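Local atomic coordinates of cellulase (glycosyl hydrolase family 5) (Bacteroides ovatus, PDB entry 3ZMR), a protein that hydrolyses internal beta-1,4-glucosidic bonds in the backbone of xyloglucan, with retention of the beta-configuration, to release xyloglucan oligosaccharides. Residues L256-N261 with F332-Y337; Q286-T291 with L304-Y309. All blocks are in the same frame, centred on the assembly; numbering follows the deposited sequence.

How the interactions relate
Both interactions belong to one (beta/alpha)8 barrel, and their centres lie 8 Å apart. Interaction 1 looks into the barrel, where strands 255-258 and 331-337 face each other across strand 304-307; interaction 2 lies on the outer side of that middle strand, under helix 275-293. Gln307 joins the two: its OE1 is 2.7 Å from Thr260 OG1, a hydrogen bond, and its NE2 bonds Glu334. Phe332 N to Leu304 O, 2.8 Å, adds a strand-to-strand bond, and Gly259 CA packs against Phe288 CD1. Interaction 1 reaches the sugar through Asn261, whereas the side chain of Ile305 in interaction 2 stays about 12 Å from the bound beta-D-glucopyranose.

Interaction 1. Residues L256-N261 with F332-Y337; sequences LFAGTN and FLECHY. With GLC (alpha-D-glucopyranose), chain L; BGC (beta-D-glucopyranose), chain C.
Leu256 places CD2 against the ring of Phe332, 3.6 Å from CE1, and the two side chains cross at about a right angle. This is the interior of a (beta/alpha)8 barrel: strands 255-258 and 331-337 are separated by strand 304-307, so they meet through side chains, with no direct hydrogen bond and only 184 Å² buried. Their closest CA pair, Ala258 and Glu334, is 8.4 Å apart, and Ile305 of the middle strand packs on Leu256, Ala258 and Glu334.

Further along the barrel, polar groups replace the apolar pair. Glu334 reaches inward on an extended chain, with CG anti to the backbone N (chi1 176°), and its OE1 stands 4.0 Å from Ala258 CB. A water donates to both Glu334 OE1 and Thr260 O, at 2.8 Å each, bridging the segments; Gln307 NE2 also bonds OE1. The other oxygen, OE2, receives His336 NE2 at 2.8 Å. It lies almost in the imidazole plane, but the donor stands 49° out of the carboxylate plane. A salt bridge from Arg172 to OE2 should favour the ionised carboxylate.

At the catalytic end the two segments contribute to the substrate pocket. His336 ND1 is hydrogen-bonded to Glu262, the proton donor by similarity, so the imidazole is fixed through both nitrogens, consistent with Glu334 as a second-shell residue. Its CE1 edge meets Asn261 OD1 at 3.1 Å, near the ring plane, with the amide turned obliquely to the ring. Arg172 also bonds OD1, consistent with the amide being held with its nitrogen turned to the sugar. The glucose, also bonded by His216, is modelled as two anomers, and Asn261 ND2 donates to O2 of both, at 2.8 Å in the beta form (N-H...O 166°) and 2.9 Å in the alpha.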
ATOM      1  N   LEU A 256       3.352  11.790  -4.321  1.00  8.18           N
ATOM      2  CA  LEU A 256       3.523  10.573  -3.518  1.00  7.44           C
ATOM      3  C   LEU A 256       3.659   9.368  -4.428  1.00  7.18           C
ATOM      4  O   LEU A 256       3.106   9.354  -5.550  1.00  8.15           O
ATOM      5  CB  LEU A 256       2.327  10.361  -2.570  1.00  7.52           C
ATOM      6  CG  LEU A 256       2.055  11.406  -1.458  1.00  8.05           C
ATOM      7  CD1 LEU A 256       1.264  12.591  -1.970  1.00 10.72           C
ATOM      8  CD2 LEU A 256       1.302  10.758  -0.296  1.00  7.94           C
ATOM      9  N   PHE A 257       4.427   8.379  -3.961  1.00  7.55           N
ATOM     10  CA  PHE A 257       4.573   7.109  -4.666  1.00  6.93           C
ATOM     11  C   PHE A 257       3.865   6.001  -3.905  1.00  7.91           C
ATOM     12  O   PHE A 257       3.962   5.931  -2.684  1.00  8.22           O
ATOM     13  CB  PHE A 257       6.038   6.675  -4.834  1.00  7.32           C
ATOM     14  CG  PHE A 257       6.966   7.662  -5.509  1.00  7.85           C
ATOM     15  CD1 PHE A 257       6.560   8.617  -6.440  1.00  8.35           C
ATOM     16  CD2 PHE A 257       8.327   7.545  -5.250  1.00  8.35           C
ATOM     17  CE1 PHE A 257       7.484   9.448  -7.022  1.00  8.92           C
ATOM     18  CE2 PHE A 257       9.240   8.367  -5.855  1.00  9.66           C
ATOM     19  CZ  PHE A 257       8.827   9.331  -6.728  1.00  9.34           C
ATOM     20  N   ALA A 258       3.172   5.137  -4.643  1.00  8.74           N
ATOM     21  CA  ALA A 258       2.519   3.945  -4.069  1.00  7.67           C
ATOM     22  C   ALA A 258       3.103   2.694  -4.721  1.00  7.39           C
ATOM     23  O   ALA A 258       3.036   2.548  -5.931  1.00  7.89           O
ATOM     24  CB  ALA A 258       1.008   3.984  -4.284  1.00  7.85           C
ATOM     25  N   GLY A 259       3.682   1.787  -3.920  1.00  7.90           N
ATOM     26  CA  GLY A 259       4.603   0.803  -4.486  1.00  8.14           C
ATOM     27  C   GLY A 259       3.960  -0.271  -5.372  1.00  8.52           C
ATOM     28  O   GLY A 259       4.556  -0.722  -6.360  1.00  9.68           O
ATOM     29  N   THR A 260       2.760  -0.683  -4.964  1.00  7.77           N
ATOM     30  CA  THR A 260       2.054  -1.812  -5.568  1.00  8.34           C
ATOM     31  C   THR A 260       0.554  -1.507  -5.599  1.00  9.45           C
ATOM     32  O   THR A 260       0.117  -0.489  -5.083  1.00  9.22           O
ATOM     33  CB  THR A 260       2.301  -3.139  -4.786  1.00  9.07           C
ATOM     34  OG1 THR A 260       1.568  -3.116  -3.548  1.00  9.46           O
ATOM     35  CG2 THR A 260       3.786  -3.385  -4.529  1.00 11.14           C
ATOM     36  N   ASN A 261      -0.216  -2.420  -6.176  1.00  9.29           N
ATOM     37  CA  ASN A 261      -1.657  -2.297  -6.164  1.00  9.38           C
ATOM     38  C   ASN A 261      -2.244  -3.404  -5.266  1.00  8.50           C
ATOM     39  O   ASN A 261      -2.049  -3.358  -4.053  1.00 10.67           O
ATOM     40  CB  ASN A 261      -2.203  -2.294  -7.586  1.00  8.34           C
ATOM     41  CG  ASN A 261      -3.686  -1.993  -7.639  1.00  8.37           C
ATOM     42  OD1 ASN A 261      -4.162  -1.088  -6.964  1.00  9.93           O
ATOM     43  ND2 ASN A 261      -4.425  -2.745  -8.453  1.00 10.28           N
ATOM     44  N   PHE A 332       2.285   6.026   4.480  1.00  7.48           N
ATOM     45  CA  PHE A 332       0.835   5.760   4.543  1.00  6.82           C
ATOM     46  C   PHE A 332       0.565   4.268   4.286  1.00  8.21           C
ATOM     47  O   PHE A 332       1.284   3.644   3.489  1.00  8.21           O
ATOM     48  CB  PHE A 332       0.089   6.436   3.383  1.00  7.81           C
ATOM     49  CG  PHE A 332      -0.075   7.932   3.467  1.00  6.67           C
ATOM     50  CD1 PHE A 332       0.977   8.812   3.235  1.00  8.36           C
ATOM     51  CD2 PHE A 332      -1.350   8.466   3.645  1.00  7.10           C
ATOM     52  CE1 PHE A 332       0.770  10.199   3.251  1.00  8.53           C
ATOM     53  CE2 PHE A 332      -1.569   9.833   3.667  1.00  8.57           C
ATOM     54  CZ  PHE A 332      -0.516  10.718   3.466  1.00  9.30           C
ATOM     55  N   LEU A 333      -0.532   3.763   4.846  1.00  7.57           N
ATOM     56  CA  LEU A 333      -1.121   2.482   4.441  1.00  7.96           C
ATOM     57  C   LEU A 333      -2.217   2.745   3.410  1.00  7.37           C
ATOM     58  O   LEU A 333      -2.962   3.741   3.513  1.00  9.55           O
ATOM     59  CB  LEU A 333      -1.772   1.796   5.653  1.00  8.56           C
ATOM     60  CG  LEU A 333      -2.608   0.542   5.381  1.00  9.46           C
ATOM     61  CD1 LEU A 333      -1.725  -0.593   4.903  1.00  9.77           C
ATOM     62  CD2 LEU A 333      -3.292   0.110   6.653  1.00 10.56           C
ATOM     63  N   GLU A 334      -2.337   1.833   2.432  1.00  7.48           N
ATOM     64  CA  GLU A 334      -3.428   1.843   1.448  1.00  7.48           C
ATOM     65  C   GLU A 334      -4.248   0.552   1.518  1.00  6.86           C
ATOM     66  O   GLU A 334      -3.705  -0.546   1.466  1.00  8.51           O
ATOM     67  CB  GLU A 334      -2.886   2.017   0.028  1.00  7.49           C
ATOM     68  CG  GLU A 334      -3.948   1.951  -1.062  1.00  8.09           C
ATOM     69  CD  GLU A 334      -3.432   2.230  -2.447  1.00  9.24           C
ATOM     70  OE1 GLU A 334      -2.175   2.249  -2.646  1.00  9.50           O
ATOM     71  OE2 GLU A 334      -4.296   2.419  -3.361  1.00 10.25           O
ATOM     72  N   CYS A 335      -5.569   0.739   1.589  1.00  7.76           N
ATOM     73  CA  CYS A 335      -6.561  -0.298   1.376  1.00  7.95           C
ATOM     74  C   CYS A 335      -7.526   0.178   0.298  1.00  7.52           C
ATOM     75  O   CYS A 335      -7.618   1.383   0.013  1.00  8.16           O
ATOM     76  CB  CYS A 335      -7.361  -0.591   2.643  1.00  8.40           C
ATOM     77  SG  CYS A 335      -6.361  -1.196   4.036  1.00 10.52           S
ATOM     78  N   HIS A 336      -8.238  -0.774  -0.301  1.00  7.93           N
ATOM     79  CA  HIS A 336      -9.343  -0.475  -1.189  1.00  7.72           C
ATOM     80  C   HIS A 336     -10.609  -0.968  -0.526  1.00  8.15           C
ATOM     81  O   HIS A 336     -10.556  -1.841   0.336  1.00 11.61           O
ATOM     82  CB  HIS A 336      -9.128  -1.109  -2.570  1.00  7.64           C
ATOM     83  CG  HIS A 336      -7.916  -0.621  -3.292  1.00  9.16           C
ATOM     84  ND1 HIS A 336      -7.429  -1.217  -4.431  1.00 10.18           N
ATOM     85  CD2 HIS A 336      -7.103   0.431  -3.043  1.00 10.14           C
ATOM     86  CE1 HIS A 336      -6.356  -0.558  -4.835  1.00  8.73           C
ATOM     87  NE2 HIS A 336      -6.131   0.435  -4.000  1.00  9.42           N
ATOM     88  N   TYR A 337     -11.755  -0.446  -0.947  1.00  8.58           N
ATOM     89  CA  TYR A 337     -13.018  -0.790  -0.251  1.00  8.52           C
ATOM     90  C   TYR A 337     -14.158  -0.820  -1.265  1.00  8.35           C
ATOM     91  O   TYR A 337     -14.569   0.214  -1.787  1.00  9.53           O
ATOM     92  CB  TYR A 337     -13.343   0.196   0.881  1.00  8.95           C
ATOM     93  CG  TYR A 337     -14.493  -0.291   1.719  1.00  9.44           C
ATOM     94  CD1 TYR A 337     -14.339  -1.346   2.615  1.00 14.36           C
ATOM     95  CD2 TYR A 337     -15.763   0.249   1.557  1.00 10.66           C
ATOM     96  CE1 TYR A 337     -15.416  -1.819   3.337  1.00 11.75           C
ATOM     97  CE2 TYR A 337     -16.845  -0.203   2.281  1.00 15.96           C
ATOM     98  CZ  TYR A 337     -16.661  -1.244   3.182  1.00 13.06           C
ATOM     99  OH  TYR A 337     -17.726  -1.721   3.914  1.00 12.45           O
TER
HETATM  100  C1  GLC L1519      -9.412  -2.646  -7.922  0.50 18.82           C
HETATM  101  C2  GLC L1519      -8.355  -2.542  -9.015  0.50 15.45           C
HETATM  102  C3  GLC L1519      -8.886  -1.823 -10.256  0.50 13.01           C
HETATM  103  C4  GLC L1519     -10.176  -2.537 -10.674  0.50 18.55           C
HETATM  104  C5  GLC L1519     -11.115  -2.714  -9.472  0.50 39.31           C
HETATM  105  C6  GLC L1519     -12.437  -3.399  -9.807  0.50 70.31           C
HETATM  106  O2  GLC L1519      -7.215  -1.924  -8.477  0.50 11.30           O
HETATM  107  O3  GLC L1519      -7.890  -1.750 -11.300  0.50  7.94           O
HETATM  108  O4  GLC L1519     -10.775  -1.712 -11.636  0.50 25.57           O
HETATM  109  O5  GLC L1519     -10.464  -3.418  -8.438  0.50 24.90           O
HETATM  110  O6  GLC L1519     -13.357  -2.375 -10.136  0.50 90.45           O
HETATM  111  C2  BGC C   1      -8.211  -2.670  -8.917  0.50 20.95           C
HETATM  112  C3  BGC C   1      -8.860  -1.924 -10.094  0.50 22.28           C
HETATM  113  C4  BGC C   1     -10.213  -2.513 -10.480  0.50 29.09           C
HETATM  114  C5  BGC C   1     -11.015  -2.535  -9.171  0.50 35.62           C
HETATM  115  C6  BGC C   1     -12.433  -3.024  -9.412  0.50 39.76           C
HETATM  116  C1  BGC C   1      -9.111  -2.976  -7.711  0.50 25.60           C
HETATM  117  O2  BGC C   1      -7.082  -1.924  -8.464  0.50 15.46           O
HETATM  118  O3  BGC C   1      -7.962  -1.981 -11.223  0.50 21.62           O
HETATM  119  O4  BGC C   1     -10.810  -1.735 -11.557  0.50 26.44           O
HETATM  120  O5  BGC C   1     -10.392  -3.389  -8.191  0.50 41.96           O
HETATM  121  O6  BGC C   1     -12.337  -4.229 -10.191  0.50 61.75           O
HETATM  122  O   HOH W   1      -1.646   1.648  -5.282  1.00  9.43           O

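Interaction 2. Residues Q286-T291 with L304-Y309; sequences QVFVNT and LIVQAY
Phe288 inserts its ring between helix 275-293 and strand 304-307. Its CE2 corner meets two groups of the strand, lying 3.6 Å from Ile305 O and 4.0 Å from Leu304 CB, both obliquely to the ring. At the neighbouring edge, CD2 takes Val306 CG1 at 3.9 Å, close to the ring plane. The chi1 of 160° sets CG roughly opposite the backbone N and sends the ring down to the strand. Beside it Val289 offers one methyl to two partners: CG2 is 4.0 Å from Val306 CG1 and 4.2 Å from Leu304 CD1. All five touching residues are buried. No hydrogen bond links the two segments, and the contact is mainly apolar packing, with one carbonyl oxygen against the ring.

In the next layer, Gln307 NE2 turns back to Ile305 O in a weak bond of 3.1 Å; Glu334 and Thr260 also hold this amide, while Gln307 O accepts from Gln281 and Asn285 on the same helix. Trp241 of helix 227-248 meets the Phe288 ring at about 60° between planes.

The short axes approach to 9.3 Å and run at 165°, nearly antiparallel, as the return from a helix to the next parallel strand of a (beta/alpha)8 barrel requires. Strand 304-307 is thus roofed outside by helix 275-293, with helix 227-248 alongside that helix, and is flanked in the sheet by strands 255-258 and 331-337.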
ATOM      1  N   GLN A 286       8.601  -3.446   1.549  1.00  7.82           N
ATOM      2  CA  GLN A 286       9.952  -3.106   1.993  1.00  8.82           C
ATOM      3  C   GLN A 286      10.921  -2.838   0.823  1.00  8.48           C
ATOM      4  O   GLN A 286      11.699  -1.875   0.872  1.00  9.44           O
ATOM      5  CB  GLN A 286      10.515  -4.185   2.929  1.00  8.74           C
ATOM      6  CG  GLN A 286      11.843  -3.729   3.547  1.00  9.21           C
ATOM      7  CD  GLN A 286      11.644  -2.657   4.596  1.00  9.79           C
ATOM      8  OE1 GLN A 286      11.068  -2.917   5.654  1.00 11.77           O
ATOM      9  NE2 GLN A 286      12.081  -1.438   4.288  1.00 11.89           N
ATOM     10  N   VAL A 287      10.867  -3.674  -0.208  1.00  9.38           N
ATOM     11  CA  VAL A 287      11.661  -3.463  -1.407  1.00  8.88           C
ATOM     12  C   VAL A 287      11.396  -2.066  -1.989  1.00 10.24           C
ATOM     13  O   VAL A 287      12.309  -1.328  -2.359  1.00  9.35           O
ATOM     14  CB  VAL A 287      11.421  -4.539  -2.480  1.00 10.94           C
ATOM     15  CG1 VAL A 287      12.132  -4.185  -3.782  1.00 11.73           C
ATOM     16  CG2 VAL A 287      11.909  -5.897  -1.977  1.00 12.05           C
ATOM     17  N   PHE A 288      10.119  -1.725  -2.124  1.00 10.30           N
ATOM     18  CA  PHE A 288       9.737  -0.439  -2.665  1.00  7.90           C
ATOM     19  C   PHE A 288      10.318   0.712  -1.818  1.00  8.28           C
ATOM     20  O   PHE A 288      10.913   1.626  -2.341  1.00  8.61           O
ATOM     21  CB  PHE A 288       8.210  -0.383  -2.731  1.00  8.51           C
ATOM     22  CG  PHE A 288       7.630   1.016  -2.814  1.00  6.92           C
ATOM     23  CD1 PHE A 288       7.837   1.858  -3.907  1.00  6.75           C
ATOM     24  CD2 PHE A 288       6.861   1.497  -1.756  1.00  7.47           C
ATOM     25  CE1 PHE A 288       7.286   3.139  -3.939  1.00  7.92           C
ATOM     26  CE2 PHE A 288       6.295   2.754  -1.801  1.00  7.35           C
ATOM     27  CZ  PHE A 288       6.496   3.569  -2.886  1.00  7.70           C
ATOM     28  N   VAL A 289      10.136   0.659  -0.510  1.00  8.43           N
ATOM     29  CA  VAL A 289      10.653   1.725   0.357  1.00  9.78           C
ATOM     30  C   VAL A 289      12.196   1.833   0.224  1.00  8.29           C
ATOM     31  O   VAL A 289      12.738   2.926   0.047  1.00  8.89           O
ATOM     32  CB  VAL A 289      10.218   1.524   1.827  1.00 11.15           C
ATOM     33  CG1 VAL A 289      10.934   2.483   2.772  1.00  9.68           C
ATOM     34  CG2 VAL A 289       8.717   1.710   1.930  1.00 11.66           C
ATOM     35  N   ASN A 290      12.866   0.693   0.310  1.00  8.32           N
ATOM     36  CA  ASN A 290      14.326   0.635   0.183  1.00  9.74           C
ATOM     37  C   ASN A 290      14.799   1.330  -1.094  1.00  9.82           C
ATOM     38  O   ASN A 290      15.729   2.103  -1.081  1.00 10.05           O
ATOM     39  CB  ASN A 290      14.825  -0.811   0.128  1.00 10.98           C
ATOM     40  CG  ASN A 290      14.698  -1.544   1.432  1.00 11.19           C
ATOM     41  OD1 ASN A 290      14.419  -0.959   2.496  1.00 13.11           O
ATOM     42  ND2 ASN A 290      14.925  -2.867   1.355  1.00 13.18           N
ATOM     43  N   THR A 291      14.141   0.987  -2.203  1.00  8.90           N
ATOM     44  CA  THR A 291      14.523   1.460  -3.524  1.00  8.38           C
ATOM     45  C   THR A 291      14.371   2.986  -3.646  1.00  8.25           C
ATOM     46  O   THR A 291      15.266   3.667  -4.105  1.00 10.62           O
ATOM     47  CB  THR A 291      13.675   0.738  -4.614  1.00  9.08           C
ATOM     48  OG1 THR A 291      13.855  -0.690  -4.520  1.00 10.36           O
ATOM     49  CG2 THR A 291      14.007   1.232  -6.030  1.00 11.44           C
ATOM     50  N   LEU A 304       5.473   8.060   1.159  1.00  6.57           N
ATOM     51  CA  LEU A 304       5.307   6.795   0.431  1.00  7.52           C
ATOM     52  C   LEU A 304       4.078   6.052   0.940  1.00  7.56           C
ATOM     53  O   LEU A 304       3.738   6.115   2.117  1.00  9.88           O
ATOM     54  CB  LEU A 304       6.560   5.923   0.557  1.00  7.70           C
ATOM     55  CG  LEU A 304       7.897   6.564   0.156  1.00  8.75           C
ATOM     56  CD1 LEU A 304       9.018   5.558   0.302  1.00 10.00           C
ATOM     57  CD2 LEU A 304       7.874   7.152  -1.241  1.00 12.49           C
ATOM     58  N   ILE A 305       3.475   5.272   0.046  1.00  6.74           N
ATOM     59  CA  ILE A 305       2.230   4.593   0.322  1.00  6.88           C
ATOM     60  C   ILE A 305       2.432   3.101   0.048  1.00  6.44           C
ATOM     61  O   ILE A 305       2.808   2.713  -1.073  1.00  7.39           O
ATOM     62  CB  ILE A 305       1.089   5.108  -0.555  1.00  6.87           C
ATOM     63  CG1 ILE A 305       0.905   6.606  -0.433  1.00  7.54           C
ATOM     64  CG2 ILE A 305      -0.205   4.368  -0.239  1.00  8.33           C
ATOM     65  CD1 ILE A 305       0.148   7.211  -1.587  1.00  9.77           C
ATOM     66  N   VAL A 306       2.225   2.270   1.072  1.00  7.98           N
ATOM     67  CA  VAL A 306       2.387   0.842   0.988  1.00  7.02           C
ATOM     68  C   VAL A 306       1.048   0.156   1.219  1.00  6.70           C
ATOM     69  O   VAL A 306       0.143   0.722   1.843  1.00  7.62           O
ATOM     70  CB  VAL A 306       3.490   0.337   1.966  1.00  7.80           C
ATOM     71  CG1 VAL A 306       4.856   0.873   1.536  1.00 12.32           C
ATOM     72  CG2 VAL A 306       3.156   0.650   3.424  1.00  9.28           C
ATOM     73  N   GLN A 307       0.892  -1.052   0.658  1.00  8.03           N
ATOM     74  CA  GLN A 307      -0.420  -1.670   0.556  1.00  6.47           C
ATOM     75  C   GLN A 307      -0.617  -2.863   1.471  1.00  6.36           C
ATOM     76  O   GLN A 307       0.311  -3.659   1.713  1.00  8.82           O
ATOM     77  CB  GLN A 307      -0.639  -2.155  -0.875  1.00  7.90           C
ATOM     78  CG  GLN A 307      -0.771  -1.045  -1.905  1.00  8.53           C
ATOM     79  CD  GLN A 307       0.484  -0.221  -2.039  1.00  7.63           C
ATOM     80  OE1 GLN A 307       1.605  -0.755  -2.211  1.00  8.42           O
ATOM     81  NE2 GLN A 307       0.326   1.091  -1.979  1.00  7.42           N
ATOM     82  N   ALA A 308      -1.830  -2.979   1.983  1.00  7.46           N
ATOM     83  CA  ALA A 308      -2.263  -4.227   2.621  1.00  8.41           C
ATOM     84  C   ALA A 308      -2.345  -5.355   1.587  1.00  7.64           C
ATOM     85  O   ALA A 308      -2.425  -5.101   0.382  1.00  7.81           O
ATOM     86  CB  ALA A 308      -3.602  -4.028   3.280  1.00 10.08           C
ATOM     87  N   TYR A 309      -2.312  -6.586   2.076  1.00  9.21           N
ATOM     88  CA  TYR A 309      -2.448  -7.760   1.223  1.00  9.33           C
ATOM     89  C   TYR A 309      -3.821  -7.660   0.528  1.00  7.83           C
ATOM     90  O   TYR A 309      -4.827  -7.460   1.194  1.00  9.14           O
ATOM     91  CB  TYR A 309      -2.327  -9.041   2.042  1.00  9.57           C
ATOM     92  CG  TYR A 309      -2.150 -10.280   1.181  1.00  9.61           C
ATOM     93  CD1 TYR A 309      -3.247 -10.925   0.622  1.00 10.63           C
ATOM     94  CD2 TYR A 309      -0.884 -10.794   0.910  1.00 10.23           C
ATOM     95  CE1 TYR A 309      -3.084 -12.034  -0.193  1.00 10.97           C
ATOM     96  CE2 TYR A 309      -0.715 -11.929   0.116  1.00 10.24           C
ATOM     97  CZ  TYR A 309      -1.820 -12.532  -0.440  1.00 10.24           C
ATOM     98  OH  TYR A 309      -1.611 -13.648  -1.222  1.00 12.12           O
TER